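PDB 3OKP: GDP-mannose-dependent alpha-(1-6)-phosphatidylinositol monomannoside mannosyltransferase, which belongs to the GT-B glycosyltransferases, enzymes built from two Rossmann-like domains that face each other across a cleft. Local coordinates for residues I87-F92 and N374-E379; I294-A299 and P315-P320; P320-V325 and G352-A357. One frame throughout, in Å; residues are numbered along the deposited sequence.

Interaction 1: residues I87-F92 and N374-E379; sequences IDNVWF and NILQSE
Asn-89, in strand 89-92, faces Leu-376 in the last turn of helix 365-377, their CA atoms 6.7 Å apart. A single hydrogen bond spans this gap, from Asn-89 ND2 to Leu-376 O at 2.7 Å. The donor lies in the carbonyl plane, on a lone pair of the oxygen (C=O...N 127°), yet the bond is bent at the hydrogen (141°), and the oxygen is tilted 26° out of the asparagine amide plane. With CG anti to its carbonyl carbon, the Asn-89 side chain reaches toward the helix end. Both ends of the amide are occupied: ND2 also bonds Thr-7 OG1 and OD1 accepts from Arg-5, which fixes the flip of this buried group. Leu-376 lays its own side chain beside the same nitrogen, CB lying 3.8 Å from Asn-89 ND2. Trp-91, on the same side of the strand, approaches more loosely, its CE3 4.7 Å from Leu-376 CD1. Other carbonyls at and just beyond the helix end are bonded as well. Ser-378 OG folds back onto Asn-374 O at 2.9 Å, and Lys-112 NZ takes the oxygens of Ile-375 and Ser-378, a charge that probably suits the negative end of a helix. The end of the chain's last helix thus meets the middle strands of the seven-stranded parallel sheet of the N-terminal domain, the C-terminal crossing back characteristic of GT-B enzymes.

Interaction 2: residues I294-A299 and P315-P320; sequences IVYLEA and PETVTP. With GDD (guanosine-5'-diphosphate-alpha-D-mannose), chain B.
Thr-317 presses its CB and hydroxyl against the side chains of Tyr-296 and Leu-297. Its OG1 sits 3.3 Å from Tyr-296 CB and 3.4 Å from Tyr-296 CD2, meeting the ring obliquely, while Thr-317 CB lies 3.9 Å from Leu-297 CD2. The hydroxyl occupies the position between backbone N and carbonyl carbon (chi1 62°), and its polar partner is Ala-314 O, in its own loop; against Tyr-296 it makes only van der Waals contact. No hydrogen bond joins the two segments directly. One residue bridges them, however: Gln-300 NE2 bonds the backbone oxygens of both Tyr-296 and Thr-317. The tyrosine is held at its far end by OH to Met-278 O, so the ring spans from the helix to the strands of the C-terminal sheet. Another face of helix 294-301 meets guanosine-5'-diphosphate-alpha-D-mannose. Glu-298 grips the ribose with both carboxylate oxygens, OE1 accepting from O2' at 2.8 Å and OE2 from O3' at 2.7 Å. Ile-294 N and Val-295 N make weak bonds, each of 3.5 Å, to the phosphate oxygens O1A and O2A respectively. Glu-298 matches the second glutamate of the EX7E signature of this family. Across the contact there is only van der Waals packing, on a helix that also turns the amides of Ile-294 and Val-295, and probably its dipole, to the phosphate while its glutamate holds the ribose diol.

Interaction 3: residues P320-V325 and G352-A357; sequences PATGLV and GAAGRA
Thr-322 lies against the backbone of helix 345-362 at Gly-355, the two CA atoms being 4.7 Å apart. From its CB, 3.8 Å from Gly-355 CA, the threonine divides into a methyl that meets the helix and a hydroxyl with other partners. CG2, anti to the threonine's carbonyl carbon, rests on the peptide between Ala-354 and Gly-355, at 3.5 Å from Ala-354 O and 3.6 Å from Gly-355 N. It also reaches the methyl of Ala-354, with CG2 to CB at 3.9 Å. OG1 bonds Gln-300 OE1 and accepts from Thr-319 N, which ties the turn together and settles the rotation of the side chain. The more exposed Ala-321 also meets this helix: its CB is 4.0 Å from Ala-354 CB, and its carbonyl oxygen is 3.5 Å from that same methyl. The contact has no hydrogen bond across it and consists of small groups fitted together. It joins helix 345-362 to the turn before strand 323-325, an outermost strand of the six-stranded parallel sheet of the Rossmann-like C-terminal domain.

Interactions 2 and 3 are neighbours in the C-terminal domain, their centres 8 Å apart. They share Pro-320 and follow one another along the chain; Val-318 CG2 and Val-325 CG2 pack together at 3.9 Å, and Gln-300 bonds residues of both. The loop between strands 306-308 and 323-325 thus touches the ligand-bearing helix 294-301 first and helix 345-362 next. Interaction 1 lies in the N-terminal domain, centres about 29 Å from interaction 2 and 34 Å from interaction 3. Its two segments bracket the other contacts in sequence: helix 365-377 follows helix 345-362 directly, carrying the chain back to the first sheet, so the domains are joined at the chain's end too.

Interaction 1: residues I87-F92 and N374-E379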
loop_
_atom_site.group_PDB
_atom_site.type_symbol
_atom_site.label_atom_id
_atom_site.label_comp_id
_atom_site.label_asym_id
_atom_site.label_seq_id
_atom_site.Cartn_x
_atom_site.Cartn_y
_atom_site.Cartn_z
ATOM N N ILE A 87 -22.776 -11.512 15.504
ATOM C CA ILE A 87 -22.092 -10.721 14.486
ATOM C C ILE A 87 -23.068 -10.025 13.533
ATOM O O ILE A 87 -23.982 -10.653 12.991
ATOM C CB ILE A 87 -21.082 -11.603 13.690
ATOM C CG1 ILE A 87 -19.967 -12.142 14.608
ATOM C CG2 ILE A 87 -20.514 -10.859 12.486
ATOM C CD1 ILE A 87 -19.110 -11.079 15.304
ATOM N N ASP A 88 -22.852 -8.725 13.344
ATOM C CA ASP A 88 -23.639 -7.902 12.430
ATOM C C ASP A 88 -22.996 -7.828 11.048
ATOM O O ASP A 88 -23.677 -7.992 10.035
ATOM C CB ASP A 88 -23.797 -6.486 13.000
ATOM C CG ASP A 88 -24.474 -6.477 14.358
ATOM O OD1 ASP A 88 -25.677 -6.807 14.426
ATOM O OD2 ASP A 88 -23.803 -6.136 15.355
ATOM N N ASN A 89 -21.689 -7.569 11.017
ATOM C CA ASN A 89 -20.934 -7.452 9.767
ATOM C C ASN A 89 -19.967 -8.607 9.586
ATOM O O ASN A 89 -19.279 -8.997 10.525
ATOM C CB ASN A 89 -20.116 -6.152 9.724
ATOM C CG ASN A 89 -20.929 -4.923 10.068
ATOM O OD1 ASN A 89 -21.977 -4.663 9.478
ATOM N ND2 ASN A 89 -20.428 -4.142 11.017
ATOM N N VAL A 90 -19.904 -9.135 8.369
ATOM C CA VAL A 90 -18.871 -10.097 8.002
ATOM C C VAL A 90 -17.973 -9.458 6.947
ATOM O O VAL A 90 -18.432 -9.093 5.858
ATOM C CB VAL A 90 -19.470 -11.437 7.500
ATOM C CG1 VAL A 90 -18.373 -12.376 6.992
ATOM C CG2 VAL A 90 -20.256 -12.108 8.610
ATOM N N TRP A 91 -16.699 -9.308 7.294
ATOM C CA TRP A 91 -15.731 -8.648 6.433
ATOM C C TRP A 91 -14.675 -9.641 5.957
ATOM O O TRP A 91 -13.848 -10.108 6.742
ATOM C CB TRP A 91 -15.092 -7.462 7.174
ATOM C CG TRP A 91 -14.057 -6.681 6.401
ATOM C CD1 TRP A 91 -13.905 -6.622 5.041
ATOM C CD2 TRP A 91 -13.059 -5.810 6.951
ATOM N NE1 TRP A 91 -12.860 -5.788 4.717
ATOM C CE2 TRP A 91 -12.326 -5.273 5.867
ATOM C CE3 TRP A 91 -12.706 -5.437 8.257
ATOM C CZ2 TRP A 91 -11.260 -4.383 6.047
ATOM C CZ3 TRP A 91 -11.644 -4.549 8.436
ATOM C CH2 TRP A 91 -10.935 -4.034 7.334
ATOM N N PHE A 92 -14.729 -9.974 4.670
ATOM C CA PHE A 92 -13.693 -10.785 4.044
ATOM C C PHE A 92 -12.531 -9.868 3.674
ATOM O O PHE A 92 -12.648 -9.034 2.768
ATOM C CB PHE A 92 -14.233 -11.528 2.816
ATOM C CG PHE A 92 -15.339 -12.501 3.135
ATOM C CD1 PHE A 92 -15.047 -13.781 3.598
ATOM C CD2 PHE A 92 -16.672 -12.134 2.978
ATOM C CE1 PHE A 92 -16.067 -14.682 3.904
ATOM C CE2 PHE A 92 -17.697 -13.028 3.279
ATOM C CZ PHE A 92 -17.393 -14.304 3.743
ATOM N N ASN A 374 -17.345 4.202 9.270
ATOM C CA ASN A 374 -18.562 4.530 8.528
ATOM C C ASN A 374 -19.160 3.337 7.784
ATOM O O ASN A 374 -20.381 3.186 7.730
ATOM C CB ASN A 374 -18.313 5.690 7.559
ATOM C CG ASN A 374 -18.043 7.005 8.274
ATOM O OD1 ASN A 374 -18.292 7.143 9.476
ATOM N ND2 ASN A 374 -17.530 7.981 7.535
ATOM N N ILE A 375 -18.295 2.492 7.225
ATOM C CA ILE A 375 -18.727 1.276 6.538
ATOM C C ILE A 375 -19.306 0.263 7.533
ATOM O O ILE A 375 -20.401 -0.266 7.323
ATOM C CB ILE A 375 -17.573 0.639 5.710
ATOM C CG1 ILE A 375 -17.092 1.609 4.620
ATOM C CG2 ILE A 375 -18.009 -0.691 5.089
ATOM C CD1 ILE A 375 -15.771 1.220 3.964
ATOM N N LEU A 376 -18.578 0.018 8.621
ATOM C CA LEU A 376 -18.966 -0.998 9.599
ATOM C C LEU A 376 -20.112 -0.583 10.529
ATOM O O LEU A 376 -20.820 -1.441 11.061
ATOM C CB LEU A 376 -17.752 -1.445 10.423
ATOM C CG LEU A 376 -16.566 -2.073 9.676
ATOM C CD1 LEU A 376 -15.437 -2.388 10.643
ATOM C CD2 LEU A 376 -16.985 -3.325 8.910
ATOM N N GLN A 377 -20.299 0.721 10.718
ATOM C CA GLN A 377 -21.287 1.210 11.685
ATOM C C GLN A 377 -22.573 1.767 11.076
ATOM O O GLN A 377 -23.543 2.005 11.799
ATOM C CB GLN A 377 -20.663 2.230 12.650
ATOM C CG GLN A 377 -19.597 1.650 13.579
ATOM C CD GLN A 377 -20.074 0.424 14.350
ATOM O OE1 GLN A 377 -21.222 0.354 14.789
ATOM N NE2 GLN A 377 -19.185 -0.547 14.516
ATOM N N SER A 378 -22.588 1.970 9.759
ATOM C CA SER A 378 -23.800 2.432 9.082
ATOM C C SER A 378 -24.831 1.309 8.977
ATOM O O SER A 378 -24.473 0.136 8.837
ATOM C CB SER A 378 -23.481 3.002 7.694
ATOM O OG SER A 378 -22.924 2.014 6.845
ATOM N N GLU A 379 -26.107 1.674 9.069
ATOM C CA GLU A 379 -27.200 0.721 8.889
ATOM C C GLU A 379 -27.195 0.203 7.450
ATOM O O GLU A 379 -26.985 0.985 6.517
ATOM C CB GLU A 379 -28.546 1.373 9.215
#

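Interaction 2: residues I294-A299 and P315-P320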
loop_
_atom_site.group_PDB
_atom_site.type_symbol
_atom_site.label_atom_id
_atom_site.label_comp_id
_atom_site.label_asym_id
_atom_site.label_seq_id
_atom_site.Cartn_x
_atom_site.Cartn_y
_atom_site.Cartn_z
ATOM N N ILE A 294 2.036 2.993 -1.824
ATOM C CA ILE A 294 2.122 3.538 -0.471
ATOM C C ILE A 294 3.407 4.353 -0.251
ATOM O O ILE A 294 3.418 5.281 0.557
ATOM C CB ILE A 294 1.921 2.435 0.621
ATOM C CG1 ILE A 294 1.665 3.049 2.001
ATOM C CG2 ILE A 294 3.087 1.476 0.672
ATOM C CD1 ILE A 294 0.213 3.395 2.247
ATOM N N VAL A 295 4.469 4.021 -0.989
ATOM C CA VAL A 295 5.740 4.753 -0.889
ATOM C C VAL A 295 5.592 6.256 -1.165
ATOM O O VAL A 295 6.303 7.066 -0.567
ATOM C CB VAL A 295 6.870 4.146 -1.779
ATOM C CG1 VAL A 295 7.273 2.760 -1.279
ATOM C CG2 VAL A 295 6.467 4.101 -3.257
ATOM N N TYR A 296 4.668 6.618 -2.058
ATOM C CA TYR A 296 4.394 8.021 -2.383
ATOM C C TYR A 296 3.749 8.754 -1.208
ATOM O O TYR A 296 4.001 9.942 -0.989
ATOM C CB TYR A 296 3.469 8.131 -3.598
ATOM C CG TYR A 296 3.962 7.465 -4.867
ATOM C CD1 TYR A 296 5.178 7.824 -5.449
ATOM C CD2 TYR A 296 3.186 6.502 -5.508
ATOM C CE1 TYR A 296 5.622 7.217 -6.628
ATOM C CE2 TYR A 296 3.618 5.894 -6.685
ATOM C CZ TYR A 296 4.833 6.258 -7.239
ATOM O OH TYR A 296 5.251 5.655 -8.404
ATOM N N LEU A 297 2.907 8.036 -0.471
ATOM C CA LEU A 297 2.222 8.578 0.700
ATOM C C LEU A 297 3.186 8.724 1.864
ATOM O O LEU A 297 3.112 9.692 2.621
ATOM C CB LEU A 297 1.041 7.681 1.090
ATOM C CG LEU A 297 0.033 7.386 -0.025
ATOM C CD1 LEU A 297 -0.952 6.323 0.419
ATOM C CD2 LEU A 297 -0.694 8.652 -0.466
ATOM N N GLU A 298 4.093 7.756 1.991
ATOM C CA GLU A 298 5.150 7.779 2.999
ATOM C C GLU A 298 6.081 8.978 2.810
ATOM O O GLU A 298 6.466 9.630 3.781
ATOM C CB GLU A 298 5.948 6.471 2.954
ATOM C CG GLU A 298 5.174 5.257 3.475
ATOM C CD GLU A 298 5.868 3.931 3.204
ATOM O OE1 GLU A 298 6.892 3.903 2.482
ATOM O OE2 GLU A 298 5.377 2.904 3.714
ATOM N N ALA A 299 6.425 9.264 1.553
ATOM C CA ALA A 299 7.282 10.397 1.207
ATOM C C ALA A 299 6.602 11.720 1.539
ATOM O O ALA A 299 7.200 12.592 2.175
ATOM C CB ALA A 299 7.652 10.347 -0.266
ATOM N N PRO A 315 -0.700 7.938 -9.971
ATOM C CA PRO A 315 -1.032 9.370 -10.029
ATOM C C PRO A 315 -2.082 9.817 -9.000
ATOM O O PRO A 315 -2.136 11.000 -8.658
ATOM C CB PRO A 315 -1.570 9.550 -11.457
ATOM C CG PRO A 315 -1.017 8.407 -12.225
ATOM C CD PRO A 315 -1.015 7.269 -11.249
ATOM N N GLU A 316 -2.889 8.877 -8.504
ATOM C CA GLU A 316 -3.947 9.176 -7.529
ATOM C C GLU A 316 -3.413 9.538 -6.139
ATOM O O GLU A 316 -4.156 10.061 -5.304
ATOM C CB GLU A 316 -4.923 7.997 -7.403
ATOM C CG GLU A 316 -5.704 7.662 -8.674
ATOM C CD GLU A 316 -6.554 6.404 -8.532
ATOM O OE1 GLU A 316 -7.272 6.273 -7.516
ATOM O OE2 GLU A 316 -6.504 5.544 -9.438
ATOM N N THR A 317 -2.134 9.259 -5.894
ATOM C CA THR A 317 -1.522 9.512 -4.584
ATOM C C THR A 317 -1.088 10.965 -4.386
ATOM O O THR A 317 -0.936 11.417 -3.249
ATOM C CB THR A 317 -0.300 8.601 -4.328
ATOM O OG1 THR A 317 0.714 8.869 -5.301
ATOM C CG2 THR A 317 -0.693 7.126 -4.382
ATOM N N VAL A 318 -0.890 11.683 -5.490
ATOM C CA VAL A 318 -0.369 13.054 -5.453
ATOM C C VAL A 318 -1.341 14.084 -6.037
ATOM O O VAL A 318 -2.248 13.740 -6.799
ATOM C CB VAL A 318 1.002 13.177 -6.185
ATOM C CG1 VAL A 318 2.071 12.329 -5.493
ATOM C CG2 VAL A 318 0.876 12.811 -7.671
ATOM N N THR A 319 -1.141 15.344 -5.656
ATOM C CA THR A 319 -1.857 16.474 -6.249
ATOM C C THR A 319 -0.820 17.369 -6.938
ATOM O O THR A 319 0.375 17.217 -6.683
ATOM C CB THR A 319 -2.631 17.298 -5.183
ATOM O OG1 THR A 319 -1.720 18.123 -4.450
ATOM C CG2 THR A 319 -3.396 16.389 -4.216
ATOM N N PRO A 320 -1.263 18.295 -7.818
ATOM C CA PRO A 320 -0.329 19.253 -8.427
ATOM C C PRO A 320 0.494 20.057 -7.409
ATOM O O PRO A 320 1.571 20.550 -7.744
ATOM C CB PRO A 320 -1.253 20.184 -9.217
ATOM C CG PRO A 320 -2.434 19.338 -9.540
ATOM C CD PRO A 320 -2.635 18.487 -8.323
HETATM N N2 GDD B . 11.852 -1.602 5.936
HETATM C C2 GDD B . 11.913 -1.400 4.597
HETATM N N1 GDD B . 13.115 -1.384 3.972
HETATM N N3 GDD B . 10.771 -1.215 3.895
HETATM C C4 GDD B . 10.814 -1.010 2.552
HETATM C C5 GDD B . 12.035 -0.993 1.896
HETATM C C6 GDD B . 13.198 -1.184 2.634
HETATM O O6 GDD B . 14.313 -1.175 2.072
HETATM N N7 GDD B . 11.787 -0.777 0.588
HETATM C C8 GDD B . 10.448 -0.665 0.438
HETATM N N9 GDD B . 9.860 -0.809 1.636
HETATM C "C1'" GDD B . 8.407 -0.752 1.939
HETATM C "C2'" GDD B . 7.884 0.669 1.793
HETATM O "O2'" GDD B . 8.095 1.436 2.982
HETATM C "C3'" GDD B . 6.415 0.457 1.487
HETATM O "O3'" GDD B . 5.651 0.451 2.699
HETATM C "C4'" GDD B . 6.346 -0.916 0.825
HETATM O "O4'" GDD B . 7.615 -1.544 1.048
HETATM C "C5'" GDD B . 6.078 -0.810 -0.676
HETATM O "O5'" GDD B . 4.680 -0.916 -0.955
HETATM P PA GDD B . 4.087 -0.364 -2.159
HETATM O O1A GDD B . 2.841 -0.394 -2.050
HETATM O O2A GDD B . 4.443 0.830 -2.313
HETATM O O3A GDD B . 4.488 -1.117 -3.333
HETATM P PB GDD B . 4.363 -2.558 -3.479
HETATM O O2B GDD B . 3.321 -2.980 -2.934
HETATM O O3B GDD B . 4.332 -2.841 -4.696
HETATM O O1B GDD B . 5.512 -3.209 -2.898
#

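Interaction 3: residues P320-V325 and G352-A357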
loop_
_atom_site.group_PDB
_atom_site.type_symbol
_atom_site.label_atom_id
_atom_site.label_comp_id
_atom_site.label_asym_id
_atom_site.label_seq_id
_atom_site.Cartn_x
_atom_site.Cartn_y
_atom_site.Cartn_z
ATOM N N PRO A 320 -1.263 18.295 -7.818
ATOM C CA PRO A 320 -0.329 19.253 -8.427
ATOM C C PRO A 320 0.494 20.057 -7.409
ATOM O O PRO A 320 1.571 20.550 -7.744
ATOM C CB PRO A 320 -1.253 20.184 -9.217
ATOM C CG PRO A 320 -2.434 19.338 -9.540
ATOM C CD PRO A 320 -2.635 18.487 -8.323
ATOM N N ALA A 321 -0.008 20.178 -6.180
ATOM C CA ALA A 321 0.718 20.878 -5.118
ATOM C C ALA A 321 1.810 20.030 -4.456
ATOM O O ALA A 321 2.765 20.573 -3.903
ATOM C CB ALA A 321 -0.254 21.402 -4.063
ATOM N N THR A 322 1.674 18.708 -4.513
ATOM C CA THR A 322 2.522 17.825 -3.704
ATOM C C THR A 322 3.550 17.025 -4.501
ATOM O O THR A 322 4.567 16.582 -3.953
ATOM C CB THR A 322 1.679 16.835 -2.856
ATOM O OG1 THR A 322 1.163 15.791 -3.693
ATOM C CG2 THR A 322 0.532 17.548 -2.153
ATOM N N GLY A 323 3.276 16.828 -5.787
ATOM C CA GLY A 323 4.090 15.941 -6.602
ATOM C C GLY A 323 3.892 16.107 -8.093
ATOM O O GLY A 323 3.009 16.841 -8.539
ATOM N N LEU A 324 4.731 15.416 -8.858
ATOM C CA LEU A 324 4.663 15.433 -10.310
ATOM C C LEU A 324 4.518 14.012 -10.835
ATOM O O LEU A 324 5.074 13.070 -10.264
ATOM C CB LEU A 324 5.914 16.098 -10.896
ATOM C CG LEU A 324 6.113 17.590 -10.590
ATOM C CD1 LEU A 324 7.592 17.959 -10.538
ATOM C CD2 LEU A 324 5.363 18.469 -11.588
ATOM N N VAL A 325 3.755 13.863 -11.913
ATOM C CA VAL A 325 3.579 12.572 -12.572
ATOM C C VAL A 325 4.324 12.609 -13.906
ATOM O O VAL A 325 4.140 13.533 -14.701
ATOM C CB VAL A 325 2.074 12.230 -12.778
ATOM C CG1 VAL A 325 1.900 10.940 -13.580
ATOM C CG2 VAL A 325 1.361 12.117 -11.433
ATOM N N GLY A 352 6.741 19.830 -0.330
ATOM C CA GLY A 352 6.836 18.948 0.829
ATOM C C GLY A 352 5.874 19.314 1.944
ATOM O O GLY A 352 5.263 18.436 2.557
ATOM N N ALA A 353 5.740 20.613 2.212
ATOM C CA ALA A 353 4.746 21.104 3.168
ATOM C C ALA A 353 3.346 20.686 2.726
ATOM O O ALA A 353 2.547 20.205 3.540
ATOM C CB ALA A 353 4.832 22.619 3.312
ATOM N N ALA A 354 3.064 20.860 1.434
ATOM C CA ALA A 354 1.773 20.485 0.860
ATOM C C ALA A 354 1.551 18.975 0.927
ATOM O O ALA A 354 0.432 18.523 1.163
ATOM C CB ALA A 354 1.649 20.990 -0.581
ATOM N N GLY A 355 2.620 18.206 0.723
ATOM C CA GLY A 355 2.569 16.746 0.844
ATOM C C GLY A 355 2.143 16.295 2.231
ATOM O O GLY A 355 1.272 15.433 2.370
ATOM N N ARG A 356 2.759 16.886 3.252
ATOM C CA ARG A 356 2.437 16.593 4.649
ATOM C C ARG A 356 0.985 16.937 4.986
ATOM O O ARG A 356 0.282 16.138 5.602
ATOM C CB ARG A 356 3.413 17.314 5.592
ATOM C CG ARG A 356 3.108 17.166 7.090
ATOM C CD ARG A 356 3.295 15.733 7.564
ATOM N NE ARG A 356 2.850 15.541 8.942
ATOM C CZ ARG A 356 2.967 14.403 9.623
ATOM N NH1 ARG A 356 3.528 13.337 9.066
ATOM N NH2 ARG A 356 2.526 14.334 10.874
ATOM N N ALA A 357 0.543 18.123 4.571
ATOM C CA ALA A 357 -0.836 18.561 4.777
ATOM C C ALA A 357 -1.831 17.640 4.066
ATOM O O ALA A 357 -2.895 17.328 4.609
ATOM C CB ALA A 357 -1.012 20.004 4.312
#